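Local coordinates for L-Ribose isomerase (Acinetobacter, PDB 4Q0Q), which probably catalyses the reversible isomerisation of L-ribose to L-ribulose, as an aldose-ketose isomerase built on a cupin-type beta fold, at residues A[23-28]-A[50-55]; A[74-79]-A[104-109]; A[219-224]-A[238-243]. All coordinates share one frame; numbering follows the deposited sequence.

Contacts 1 and 2 meet directly. Their centres lie about 10 Å apart, strands 50-52 and 73-82 are neighbours in one antiparallel sheet, and Ile51 N approaches Met74 O at 2.7 Å, probably as a hydrogen bond. Helix 19-35, which supplies one half of contact 1, also packs on strand 73-82 of contact 2. Contact 3 touches neither: its centre is about 20 Å from that of contact 1 and about 17 Å from that of contact 2. Two ribulofuranoses bridge contacts 2 and 3. The chain C sugar lies between Ile76 and Glu222; bound cobalt about 7 Å from the Met106 side chain, and about 6 Å from that of Asn243, is consistent with a nearby active site.

Contact 1: residues A[23-28]-A[50-55]; sequences DEWVRE and GIVFGA. With RUU (alpha-L-ribulofuranose), chain F; RUU (alpha-L-ribulofuranose), chain G.
Trp25 supplies most of the apolar contact, setting the far end of its indole against the backbone of the edge strand. CZ3 lies 3.5 Å from Gly50 CA, and CH2 is 3.6 Å from Ile51 N, while Ile51 O lies in the ring plane at the indole edge. With CG anti to the backbone N (chi1 179°), the ring extends from the helix to the strand. Val52 CG2 adds a looser touch on Trp25 CZ3, and Val26 CG2 sits 3.9 Å from Gly50 N. Since Gly50 presents only backbone here, the indole can approach the chain closely.

The polar contacts involve the same helix segment but sugars instead of the strand. Arg27 donates from NE and NH2 to O3 of the chain F ribulofuranose, which lies at the guanidinium edge, and from NH1 and NH2 to O1 of the one in chain G. Asp23 OD2, 3.5 Å from Arg27 NH2, lies over a guanidinium face and contributes charge attraction alone.

The strand runs at 126° to the helix segment, their axes 9.7 Å apart. Trp25 meets Phe61 edge-to-face. Its contact with Ile75, and that of Val26 with Phe77, place helix 19-35 across strands 50-52 and 73-82.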
loop_
_atom_site.group_PDB
_atom_site.type_symbol
_atom_site.label_atom_id
_atom_site.label_comp_id
_atom_site.label_asym_id
_atom_site.label_seq_id
_atom_site.Cartn_x
_atom_site.Cartn_y
_atom_site.Cartn_z
ATOM N N ASP A 23 -24.829 0.940 5.350
ATOM C CA ASP A 23 -23.913 -0.193 5.285
ATOM C C ASP A 23 -22.963 -0.104 4.095
ATOM O O ASP A 23 -21.768 -0.351 4.234
ATOM C CB ASP A 23 -24.696 -1.509 5.215
ATOM C CG ASP A 23 -25.397 -1.844 6.519
ATOM O OD1 ASP A 23 -25.287 -1.065 7.489
ATOM O OD2 ASP A 23 -26.063 -2.898 6.575
ATOM N N GLU A 24 -23.488 0.245 2.927
ATOM C CA GLU A 24 -22.646 0.350 1.740
ATOM C C GLU A 24 -21.622 1.466 1.904
ATOM O O GLU A 24 -20.463 1.322 1.510
ATOM C CB GLU A 24 -23.495 0.617 0.496
ATOM C CG GLU A 24 -24.555 -0.444 0.223
ATOM C CD GLU A 24 -25.270 -0.227 -1.098
ATOM O OE1 GLU A 24 -25.431 0.944 -1.502
ATOM O OE2 GLU A 24 -25.683 -1.221 -1.729
ATOM N N TRP A 25 -22.063 2.575 2.488
ATOM C CA TRP A 25 -21.206 3.729 2.720
ATOM C C TRP A 25 -20.076 3.339 3.669
ATOM O O TRP A 25 -18.895 3.509 3.352
ATOM C CB TRP A 25 -22.058 4.871 3.310
ATOM C CG TRP A 25 -21.342 6.159 3.657
ATOM C CD1 TRP A 25 -20.292 6.729 2.995
ATOM C CD2 TRP A 25 -21.693 7.074 4.708
ATOM N NE1 TRP A 25 -19.970 7.941 3.566
ATOM C CE2 TRP A 25 -20.813 8.176 4.620
ATOM C CE3 TRP A 25 -22.671 7.070 5.715
ATOM C CZ2 TRP A 25 -20.879 9.265 5.501
ATOM C CZ3 TRP A 25 -22.736 8.159 6.593
ATOM C CH2 TRP A 25 -21.842 9.237 6.475
ATOM N N VAL A 26 -20.446 2.783 4.818
ATOM C CA VAL A 26 -19.475 2.391 5.829
ATOM C C VAL A 26 -18.620 1.181 5.451
ATOM O O VAL A 26 -17.419 1.182 5.697
ATOM C CB VAL A 26 -20.172 2.139 7.178
ATOM C CG1 VAL A 26 -19.179 1.623 8.194
ATOM C CG2 VAL A 26 -20.786 3.445 7.685
ATOM N N ARG A 27 -19.223 0.159 4.853
ATOM C CA ARG A 27 -18.458 -1.020 4.461
ATOM C C ARG A 27 -17.427 -0.705 3.382
ATOM O O ARG A 27 -16.292 -1.170 3.463
ATOM C CB ARG A 27 -19.398 -2.141 4.002
ATOM C CG ARG A 27 -20.148 -2.783 5.164
ATOM C CD ARG A 27 -21.189 -3.780 4.684
ATOM N NE ARG A 27 -22.024 -4.265 5.781
ATOM C CZ ARG A 27 -23.063 -5.082 5.631
ATOM N NH1 ARG A 27 -23.405 -5.515 4.424
ATOM N NH2 ARG A 27 -23.762 -5.467 6.691
ATOM N N GLU A 28 -17.811 0.075 2.375
ATOM C CA GLU A 28 -16.866 0.441 1.325
ATOM C C GLU A 28 -15.704 1.221 1.928
ATOM O O GLU A 28 -14.550 1.010 1.556
ATOM C CB GLU A 28 -17.529 1.307 0.249
ATOM C CG GLU A 28 -18.344 0.546 -0.779
ATOM C CD GLU A 28 -17.506 -0.399 -1.637
ATOM O OE1 GLU A 28 -16.260 -0.358 -1.565
ATOM O OE2 GLU A 28 -18.104 -1.187 -2.392
ATOM N N GLY A 50 -20.566 6.210 10.464
ATOM C CA GLY A 50 -21.053 7.149 9.476
ATOM C C GLY A 50 -21.743 8.297 10.185
ATOM O O GLY A 50 -22.767 8.108 10.835
ATOM N N ILE A 51 -21.183 9.494 10.045
ATOM C CA ILE A 51 -21.715 10.680 10.703
ATOM C C ILE A 51 -22.337 11.688 9.741
ATOM O O ILE A 51 -21.723 12.083 8.752
ATOM C CB ILE A 51 -20.597 11.395 11.484
ATOM C CG1 ILE A 51 -19.917 10.403 12.430
ATOM C CG2 ILE A 51 -21.167 12.582 12.263
ATOM C CD1 ILE A 51 -18.610 10.922 13.015
ATOM N N VAL A 52 -23.565 12.098 10.045
ATOM C CA VAL A 52 -24.281 13.095 9.251
ATOM C C VAL A 52 -24.577 14.191 10.280
ATOM O O VAL A 52 -25.270 13.941 11.266
ATOM C CB VAL A 52 -25.600 12.530 8.684
ATOM C CG1 VAL A 52 -26.227 13.536 7.741
ATOM C CG2 VAL A 52 -25.335 11.224 7.950
ATOM N N PHE A 53 -24.042 15.393 10.057
ATOM C CA PHE A 53 -24.203 16.486 11.017
ATOM C C PHE A 53 -25.496 17.303 10.928
ATOM O O PHE A 53 -25.481 18.476 10.545
ATOM C CB PHE A 53 -22.989 17.426 10.939
ATOM C CG PHE A 53 -21.662 16.745 11.218
ATOM C CD1 PHE A 53 -20.956 16.118 10.197
ATOM C CD2 PHE A 53 -21.129 16.731 12.504
ATOM C CE1 PHE A 53 -19.732 15.488 10.451
ATOM C CE2 PHE A 53 -19.904 16.102 12.773
ATOM C CZ PHE A 53 -19.206 15.483 11.744
ATOM N N GLY A 54 -26.610 16.685 11.302
ATOM C CA GLY A 54 -27.880 17.387 11.266
ATOM C C GLY A 54 -28.875 16.803 10.290
ATOM O O GLY A 54 -28.500 16.317 9.226
ATOM N N ALA A 55 -30.151 16.867 10.656
ATOM C CA ALA A 55 -31.237 16.340 9.834
ATOM C C ALA A 55 -31.247 16.881 8.407
ATOM O O ALA A 55 -31.520 16.145 7.458
ATOM C CB ALA A 55 -32.574 16.633 10.504
HETATM C C1 RUU F . -22.719 -3.435 12.359
HETATM O O1 RUU F . -23.590 -2.953 13.376
HETATM C C2 RUU F . -23.024 -2.784 11.024
HETATM O O2 RUU F . -24.184 -3.371 10.451
HETATM C C3 RUU F . -21.866 -2.850 10.032
HETATM O O3 RUU F . -22.144 -3.808 9.025
HETATM C C4 RUU F . -21.803 -1.459 9.407
HETATM O O4 RUU F . -22.384 -1.495 8.113
HETATM C C5 RUU F . -22.634 -0.556 10.318
HETATM O O5 RUU F . -23.301 -1.398 11.269
HETATM C C1 RUU G . -27.077 -5.306 5.119
HETATM O O1 RUU G . -26.403 -6.557 5.169
HETATM C C2 RUU G . -27.629 -5.030 3.731
HETATM O O2 RUU G . -26.674 -4.309 2.965
HETATM C C3 RUU G . -28.957 -4.283 3.748
HETATM O O3 RUU G . -28.745 -2.918 3.426
HETATM C C4 RUU G . -29.797 -4.954 2.656
HETATM O O4 RUU G . -29.770 -4.164 1.476
HETATM C C5 RUU G . -29.119 -6.296 2.389
HETATM O O5 RUU G . -27.860 -6.291 3.084
#

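Contact 2: residues A[74-79]-A[104-109]; sequences MIIFES and KLMIVH. With QDK (L-ribulose), chain E; RUU (alpha-L-ribulofuranose), chain D; RUU (alpha-L-ribulofuranose), chain C.
Residues 74-78 and 104-108 pair as antiparallel strands, axes 4.5 Å apart and directions 167° apart, with Ile75-Ile107 and Phe77-Leu105 as hydrogen-bonded pairs and Ile76-Met106 and Glu78-Lys104 as non-hydrogen-bonded ones. Ile107 N to Ile75 O and Leu105 N to Phe77 O both measure 2.8 Å. Leu105 O accepts from Phe77 N and also receives a CA-H...O contact from Ile76 CA.

The face bearing Ile75, Phe77, Leu105 and Ile107 is apolar. Ile75 and Ile107 approach through their CB atoms, 4.2 Å apart. Ile107 CD1 reaches the edge of the Phe77 ring near its plane, while Ile75 CG2 sits over one ring face, toward the rim. Helix 19-35 packs on this side through Trp25, Ala29 and Ala30.

The face bearing Ile76, Glu78, Lys104 and Met106 meets the sugars. Ile76 lies alongside Met106, with CG1 4.0 Å from Met106 CG, and its CG2 lies 3.8 Å from Lys104 CG. Beyond them, Ile76 CD1 is 3.6 Å from C4 of the chain C ribulofuranose. At the end of the pair, the bent Met74 chain (chi3 -73°) crosses Met106 and brings CE to 3.7 Å from Met106 SD. Glu78 is extended, CG anti to its backbone N (chi1 -180°), and OE2 accepts a 2.8 Å hydrogen bond from O3 of L-ribulose. The bends in Lys104 lead its ammonium away to Glu215.

A strand pair with a helix against one apolar face and sugar and cobalt on its other side is consistent with the cupin beta-barrel, whose interior ordinarily holds the metal site.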
loop_
_atom_site.group_PDB
_atom_site.type_symbol
_atom_site.label_atom_id
_atom_site.label_comp_id
_atom_site.label_asym_id
_atom_site.label_seq_id
_atom_site.Cartn_x
_atom_site.Cartn_y
_atom_site.Cartn_z
ATOM N N MET A 74 -19.431 12.513 7.177
ATOM C CA MET A 74 -18.126 11.877 7.070
ATOM C C MET A 74 -18.119 10.548 7.793
ATOM O O MET A 74 -19.040 10.218 8.540
ATOM C CB MET A 74 -17.057 12.766 7.699
ATOM C CG MET A 74 -17.075 12.726 9.222
ATOM S SD MET A 74 -16.121 14.044 9.993
ATOM C CE MET A 74 -14.447 13.482 9.664
ATOM N N ILE A 75 -17.051 9.792 7.575
ATOM C CA ILE A 75 -16.893 8.512 8.222
ATOM C C ILE A 75 -15.649 8.594 9.092
ATOM O O ILE A 75 -14.654 9.212 8.711
ATOM C CB ILE A 75 -16.739 7.378 7.181
ATOM C CG1 ILE A 75 -18.106 7.085 6.561
ATOM C CG2 ILE A 75 -16.129 6.127 7.833
ATOM C CD1 ILE A 75 -18.076 6.071 5.459
ATOM N N ILE A 76 -15.731 7.997 10.274
ATOM C CA ILE A 76 -14.611 7.972 11.195
ATOM C C ILE A 76 -14.490 6.590 11.827
ATOM O O ILE A 76 -15.440 6.080 12.425
ATOM C CB ILE A 76 -14.771 9.004 12.329
ATOM C CG1 ILE A 76 -14.804 10.422 11.751
ATOM C CG2 ILE A 76 -13.629 8.847 13.333
ATOM C CD1 ILE A 76 -15.013 11.515 12.786
ATOM N N PHE A 77 -13.317 5.988 11.678
ATOM C CA PHE A 77 -13.036 4.686 12.259
ATOM C C PHE A 77 -12.001 4.936 13.342
ATOM O O PHE A 77 -10.851 5.246 13.047
ATOM C CB PHE A 77 -12.471 3.735 11.205
ATOM C CG PHE A 77 -13.468 3.336 10.149
ATOM C CD1 PHE A 77 -14.637 2.663 10.499
ATOM C CD2 PHE A 77 -13.224 3.603 8.807
ATOM C CE1 PHE A 77 -15.549 2.256 9.520
ATOM C CE2 PHE A 77 -14.126 3.203 7.822
ATOM C CZ PHE A 77 -15.293 2.526 8.181
ATOM N N GLU A 78 -12.428 4.814 14.595
ATOM C CA GLU A 78 -11.556 5.043 15.739
ATOM C C GLU A 78 -10.848 3.765 16.185
ATOM O O GLU A 78 -11.486 2.834 16.682
ATOM C CB GLU A 78 -12.394 5.625 16.879
ATOM C CG GLU A 78 -11.653 5.938 18.154
ATOM C CD GLU A 78 -12.560 6.576 19.194
ATOM O OE1 GLU A 78 -12.702 7.818 19.193
ATOM O OE2 GLU A 78 -13.143 5.827 20.007
ATOM N N SER A 79 -9.529 3.716 16.002
ATOM C CA SER A 79 -8.765 2.536 16.403
ATOM C C SER A 79 -8.208 2.681 17.814
ATOM O O SER A 79 -7.843 1.693 18.462
ATOM C CB SER A 79 -7.602 2.291 15.433
ATOM O OG SER A 79 -6.637 3.327 15.519
ATOM N N LYS A 104 -7.544 7.728 14.629
ATOM C CA LYS A 104 -8.707 7.378 13.840
ATOM C C LYS A 104 -8.495 7.696 12.372
ATOM O O LYS A 104 -7.681 8.546 12.017
ATOM C CB LYS A 104 -9.951 8.113 14.356
ATOM C CG LYS A 104 -10.001 9.596 14.022
ATOM C CD LYS A 104 -10.014 10.457 15.286
ATOM C CE LYS A 104 -8.710 10.318 16.062
ATOM N NZ LYS A 104 -8.656 11.191 17.276
ATOM N N LEU A 105 -9.224 6.983 11.520
ATOM C CA LEU A 105 -9.149 7.194 10.089
ATOM C C LEU A 105 -10.419 7.947 9.711
ATOM O O LEU A 105 -11.520 7.539 10.085
ATOM C CB LEU A 105 -9.103 5.857 9.356
ATOM C CG LEU A 105 -8.760 5.987 7.875
ATOM C CD1 LEU A 105 -7.321 6.488 7.747
ATOM C CD2 LEU A 105 -8.940 4.644 7.170
ATOM N N MET A 106 -10.266 9.050 8.989
ATOM C CA MET A 106 -11.417 9.838 8.585
ATOM C C MET A 106 -11.560 9.802 7.072
ATOM O O MET A 106 -10.589 9.980 6.339
ATOM C CB MET A 106 -11.268 11.279 9.092
ATOM C CG MET A 106 -11.085 11.357 10.613
ATOM S SD MET A 106 -11.104 13.042 11.300
ATOM C CE MET A 106 -9.605 13.699 10.609
ATOM N N ILE A 107 -12.775 9.541 6.609
ATOM C CA ILE A 107 -13.027 9.475 5.183
ATOM C C ILE A 107 -14.126 10.454 4.803
ATOM O O ILE A 107 -15.245 10.386 5.310
ATOM C CB ILE A 107 -13.404 8.038 4.752
ATOM C CG1 ILE A 107 -12.287 7.079 5.180
ATOM C CG2 ILE A 107 -13.616 7.981 3.233
ATOM C CD1 ILE A 107 -12.514 5.642 4.787
ATOM N N VAL A 108 -13.772 11.373 3.912
ATOM C CA VAL A 108 -14.668 12.416 3.441
ATOM C C VAL A 108 -14.787 12.358 1.926
ATOM O O VAL A 108 -13.787 12.379 1.208
ATOM C CB VAL A 108 -14.128 13.807 3.864
ATOM C CG1 VAL A 108 -15.023 14.917 3.336
ATOM C CG2 VAL A 108 -14.022 13.866 5.376
ATOM N N HIS A 109 -16.020 12.283 1.437
ATOM C CA HIS A 109 -16.236 12.212 0.009
ATOM C C HIS A 109 -16.167 13.566 -0.659
ATOM O O HIS A 109 -16.280 14.596 -0.000
ATOM C CB HIS A 109 -17.552 11.494 -0.288
ATOM C CG HIS A 109 -17.419 10.004 -0.263
ATOM N ND1 HIS A 109 -17.222 9.295 0.903
ATOM C CD2 HIS A 109 -17.374 9.098 -1.268
ATOM C CE1 HIS A 109 -17.062 8.017 0.614
ATOM N NE2 HIS A 109 -17.148 7.871 -0.696
HETATM C C1 QDK E . -10.864 0.807 18.784
HETATM O O1 QDK E . -11.902 0.210 18.034
HETATM C C2 QDK E . -11.387 1.200 20.142
HETATM O O2 QDK E . -11.933 0.360 20.864
HETATM C C3 QDK E . -11.401 2.666 20.542
HETATM O O3 QDK E . -12.737 3.149 20.539
HETATM C C4 QDK E . -10.789 2.833 21.933
HETATM O O4 QDK E . -11.613 2.200 22.901
HETATM C C5 QDK E . -9.394 2.224 21.955
HETATM O O5 QDK E . -8.782 2.470 23.207
HETATM C C1 RUU D . -15.331 4.894 15.147
HETATM O O1 RUU D . -15.420 3.501 14.869
HETATM C C2 RUU D . -16.603 5.423 15.792
HETATM O O2 RUU D . -17.514 5.852 14.793
HETATM C C3 RUU D . -16.360 6.560 16.783
HETATM O O3 RUU D . -16.765 7.791 16.205
HETATM C C4 RUU D . -17.256 6.231 17.978
HETATM O O4 RUU D . -18.481 6.939 17.868
HETATM C C5 RUU D . -17.528 4.732 17.865
HETATM O O5 RUU D . -17.212 4.344 16.517
HETATM C C1 RUU C . -11.669 16.219 13.442
HETATM O O1 RUU C . -11.472 17.628 13.460
HETATM C C2 RUU C . -12.720 15.810 14.449
HETATM O O2 RUU C . -12.354 16.260 15.747
HETATM C C3 RUU C . -13.027 14.321 14.497
HETATM O O3 RUU C . -12.241 13.692 15.494
HETATM C C4 RUU C . -14.502 14.313 14.915
HETATM O O4 RUU C . -14.585 14.456 16.328
HETATM C C5 RUU C . -15.062 15.573 14.263
HETATM O O5 RUU C . -13.946 16.462 14.085
#

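Contact 3: residues A[219-224]-A[238-243]; sequences YSHEPT and LGMHDN. With RUU (alpha-L-ribulofuranose), chain C; RUU (alpha-L-ribulofuranose), chain D.
The Met240 side chain runs along that of His221, and the thioether meets the imidazole squarely: Met240 SD is 3.6 Å from the ring centroid and 12° off its normal, a Met-aromatic contact. Tyr219 CD2 lies over the opposite face, toward the rim. Asp242 CB comes at the ring edge, with the carboxylate plane turned 84° from the imidazole; Asp242 OD1 forms a salt bridge with Arg121.

The Asn243 side chain runs nearly perpendicular to that of Glu222, amide and carboxylate planes also 84° apart. Asn243 ND2 donates to the anti lone pair of Glu222 OE2 at 2.7 Å, with that oxygen near the amide plane. The same OE2 accepts from O4 of the chain C ribulofuranose and forms a salt bridge with Arg254, while Ser220 OG donates to OE1 from above the carboxylate plane. Bonds to both oxygens should fix the rotation of the carboxylate.

Pro223 CD packs 3.2 Å from Met240 O. Asp242 N bonds His221 O at 2.8 Å, and one water links Tyr219 O, His221 N and Asp242 OD2.

These contacts tie two irregular segments of the long loop between strands 211-217 and 244-245 into a surface holding two ribulofuranoses, chain C at Glu222 and chain D at Thr224 OG1, consistent with a sugar-binding region.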
loop_
_atom_site.group_PDB
_atom_site.type_symbol
_atom_site.label_atom_id
_atom_site.label_comp_id
_atom_site.label_asym_id
_atom_site.label_seq_id
_atom_site.Cartn_x
_atom_site.Cartn_y
_atom_site.Cartn_z
ATOM N N TYR A 219 -7.074 12.688 23.812
ATOM C CA TYR A 219 -8.347 12.017 24.054
ATOM C C TYR A 219 -9.595 12.705 23.510
ATOM O O TYR A 219 -9.759 13.916 23.624
ATOM C CB TYR A 219 -8.521 11.775 25.553
ATOM C CG TYR A 219 -9.581 10.758 25.879
ATOM C CD1 TYR A 219 -9.316 9.391 25.784
ATOM C CD2 TYR A 219 -10.852 11.157 26.297
ATOM C CE1 TYR A 219 -10.289 8.443 26.101
ATOM C CE2 TYR A 219 -11.830 10.219 26.617
ATOM C CZ TYR A 219 -11.541 8.865 26.519
ATOM O OH TYR A 219 -12.492 7.933 26.864
ATOM N N SER A 220 -10.490 11.908 22.935
ATOM C CA SER A 220 -11.725 12.434 22.372
ATOM C C SER A 220 -12.920 12.180 23.304
ATOM O O SER A 220 -13.356 11.045 23.478
ATOM C CB SER A 220 -11.962 11.797 21.003
ATOM O OG SER A 220 -13.094 12.362 20.370
ATOM N N HIS A 221 -13.425 13.243 23.923
ATOM C CA HIS A 221 -14.570 13.154 24.832
ATOM C C HIS A 221 -15.844 13.305 24.002
ATOM O O HIS A 221 -16.314 14.420 23.786
ATOM C CB HIS A 221 -14.507 14.279 25.872
ATOM C CG HIS A 221 -13.244 14.295 26.677
ATOM N ND1 HIS A 221 -13.032 13.461 27.752
ATOM C CD2 HIS A 221 -12.115 15.029 26.546
ATOM C CE1 HIS A 221 -11.828 13.676 28.247
ATOM N NE2 HIS A 221 -11.249 14.624 27.532
ATOM N N GLU A 222 -16.396 12.189 23.537
ATOM C CA GLU A 222 -17.599 12.219 22.708
ATOM C C GLU A 222 -18.628 11.168 23.113
ATOM O O GLU A 222 -18.468 9.985 22.815
ATOM C CB GLU A 222 -17.228 12.003 21.236
ATOM C CG GLU A 222 -16.244 13.016 20.670
ATOM C CD GLU A 222 -15.860 12.715 19.226
ATOM O OE1 GLU A 222 -15.244 11.653 18.978
ATOM O OE2 GLU A 222 -16.174 13.540 18.339
ATOM N N PRO A 223 -19.702 11.588 23.799
ATOM C CA PRO A 223 -20.744 10.647 24.229
ATOM C C PRO A 223 -21.594 10.158 23.052
ATOM O O PRO A 223 -22.784 10.466 22.970
ATOM C CB PRO A 223 -21.564 11.471 25.222
ATOM C CG PRO A 223 -20.566 12.478 25.745
ATOM C CD PRO A 223 -19.862 12.884 24.481
ATOM N N THR A 224 -20.982 9.401 22.146
ATOM C CA THR A 224 -21.692 8.885 20.979
ATOM C C THR A 224 -22.513 7.648 21.318
ATOM O O THR A 224 -22.426 7.108 22.423
ATOM C CB THR A 224 -20.719 8.516 19.836
ATOM O OG1 THR A 224 -19.893 7.421 20.248
ATOM C CG2 THR A 224 -19.839 9.707 19.473
ATOM N N LEU A 238 -17.094 11.363 32.631
ATOM C CA LEU A 238 -18.389 10.758 32.327
ATOM C C LEU A 238 -19.407 11.732 31.737
ATOM O O LEU A 238 -19.874 12.644 32.414
ATOM C CB LEU A 238 -18.966 10.113 33.593
ATOM C CG LEU A 238 -20.277 9.327 33.475
ATOM C CD1 LEU A 238 -20.120 8.187 32.483
ATOM C CD2 LEU A 238 -20.660 8.786 34.841
ATOM N N GLY A 239 -19.745 11.525 30.466
ATOM C CA GLY A 239 -20.715 12.380 29.802
ATOM C C GLY A 239 -20.130 13.634 29.183
ATOM O O GLY A 239 -20.824 14.374 28.485
ATOM N N MET A 240 -18.848 13.878 29.434
ATOM C CA MET A 240 -18.173 15.057 28.903
ATOM C C MET A 240 -18.174 15.042 27.372
ATOM O O MET A 240 -17.853 14.027 26.754
ATOM C CB MET A 240 -16.736 15.102 29.426
ATOM C CG MET A 240 -15.997 16.391 29.137
ATOM S SD MET A 240 -14.246 16.242 29.525
ATOM C CE MET A 240 -14.286 16.182 31.318
ATOM N N HIS A 241 -18.544 16.168 26.767
ATOM C CA HIS A 241 -18.581 16.293 25.309
ATOM C C HIS A 241 -17.673 17.450 24.896
ATOM O O HIS A 241 -18.075 18.614 24.925
ATOM C CB HIS A 241 -20.019 16.540 24.841
ATOM C CG HIS A 241 -20.172 16.614 23.353
ATOM N ND1 HIS A 241 -19.582 15.707 22.499
ATOM C CD2 HIS A 241 -20.871 17.467 22.569
ATOM C CE1 HIS A 241 -19.911 15.998 21.253
ATOM N NE2 HIS A 241 -20.694 17.062 21.267
ATOM N N ASP A 242 -16.444 17.114 24.513
ATOM C CA ASP A 242 -15.441 18.102 24.132
ATOM C C ASP A 242 -15.544 18.608 22.692
ATOM O O ASP A 242 -14.538 18.957 22.072
ATOM C CB ASP A 242 -14.046 17.521 24.397
ATOM C CG ASP A 242 -12.943 18.529 24.186
ATOM O OD1 ASP A 242 -13.058 19.655 24.709
ATOM O OD2 ASP A 242 -11.956 18.193 23.503
ATOM N N ASN A 243 -16.761 18.638 22.157
ATOM C CA ASN A 243 -16.982 19.134 20.804
ATOM C C ASN A 243 -17.926 20.320 20.855
ATOM O O ASN A 243 -18.961 20.272 21.519
ATOM C CB ASN A 243 -17.599 18.065 19.905
ATOM C CG ASN A 243 -16.695 16.874 19.708
ATOM O OD1 ASN A 243 -15.482 16.970 19.883
ATOM N ND2 ASN A 243 -17.280 15.743 19.327
HETATM C C1 RUU C . -11.669 16.219 13.442
HETATM O O1 RUU C . -11.472 17.628 13.460
HETATM C C2 RUU C . -12.720 15.810 14.449
HETATM O O2 RUU C . -12.354 16.260 15.747
HETATM C C3 RUU C . -13.027 14.321 14.497
HETATM O O3 RUU C . -12.241 13.692 15.494
HETATM C C4 RUU C . -14.502 14.313 14.915
HETATM O O4 RUU C . -14.585 14.456 16.328
HETATM C C5 RUU C . -15.062 15.573 14.263
HETATM O O5 RUU C . -13.946 16.462 14.085
HETATM C C1 RUU D . -15.331 4.894 15.147
HETATM O O1 RUU D . -15.420 3.501 14.869
HETATM C C2 RUU D . -16.603 5.423 15.792
HETATM O O2 RUU D . -17.514 5.852 14.793
HETATM C C3 RUU D . -16.360 6.560 16.783
HETATM O O3 RUU D . -16.765 7.791 16.205
HETATM C C4 RUU D . -17.256 6.231 17.978
HETATM O O4 RUU D . -18.481 6.939 17.868
HETATM C C5 RUU D . -17.528 4.732 17.865
HETATM O O5 RUU D . -17.212 4.344 16.517
HETATM O O HOH W 1 -12.157 15.519 23.062
HETATM O O HOH W 2 -13.865 15.287 20.800
#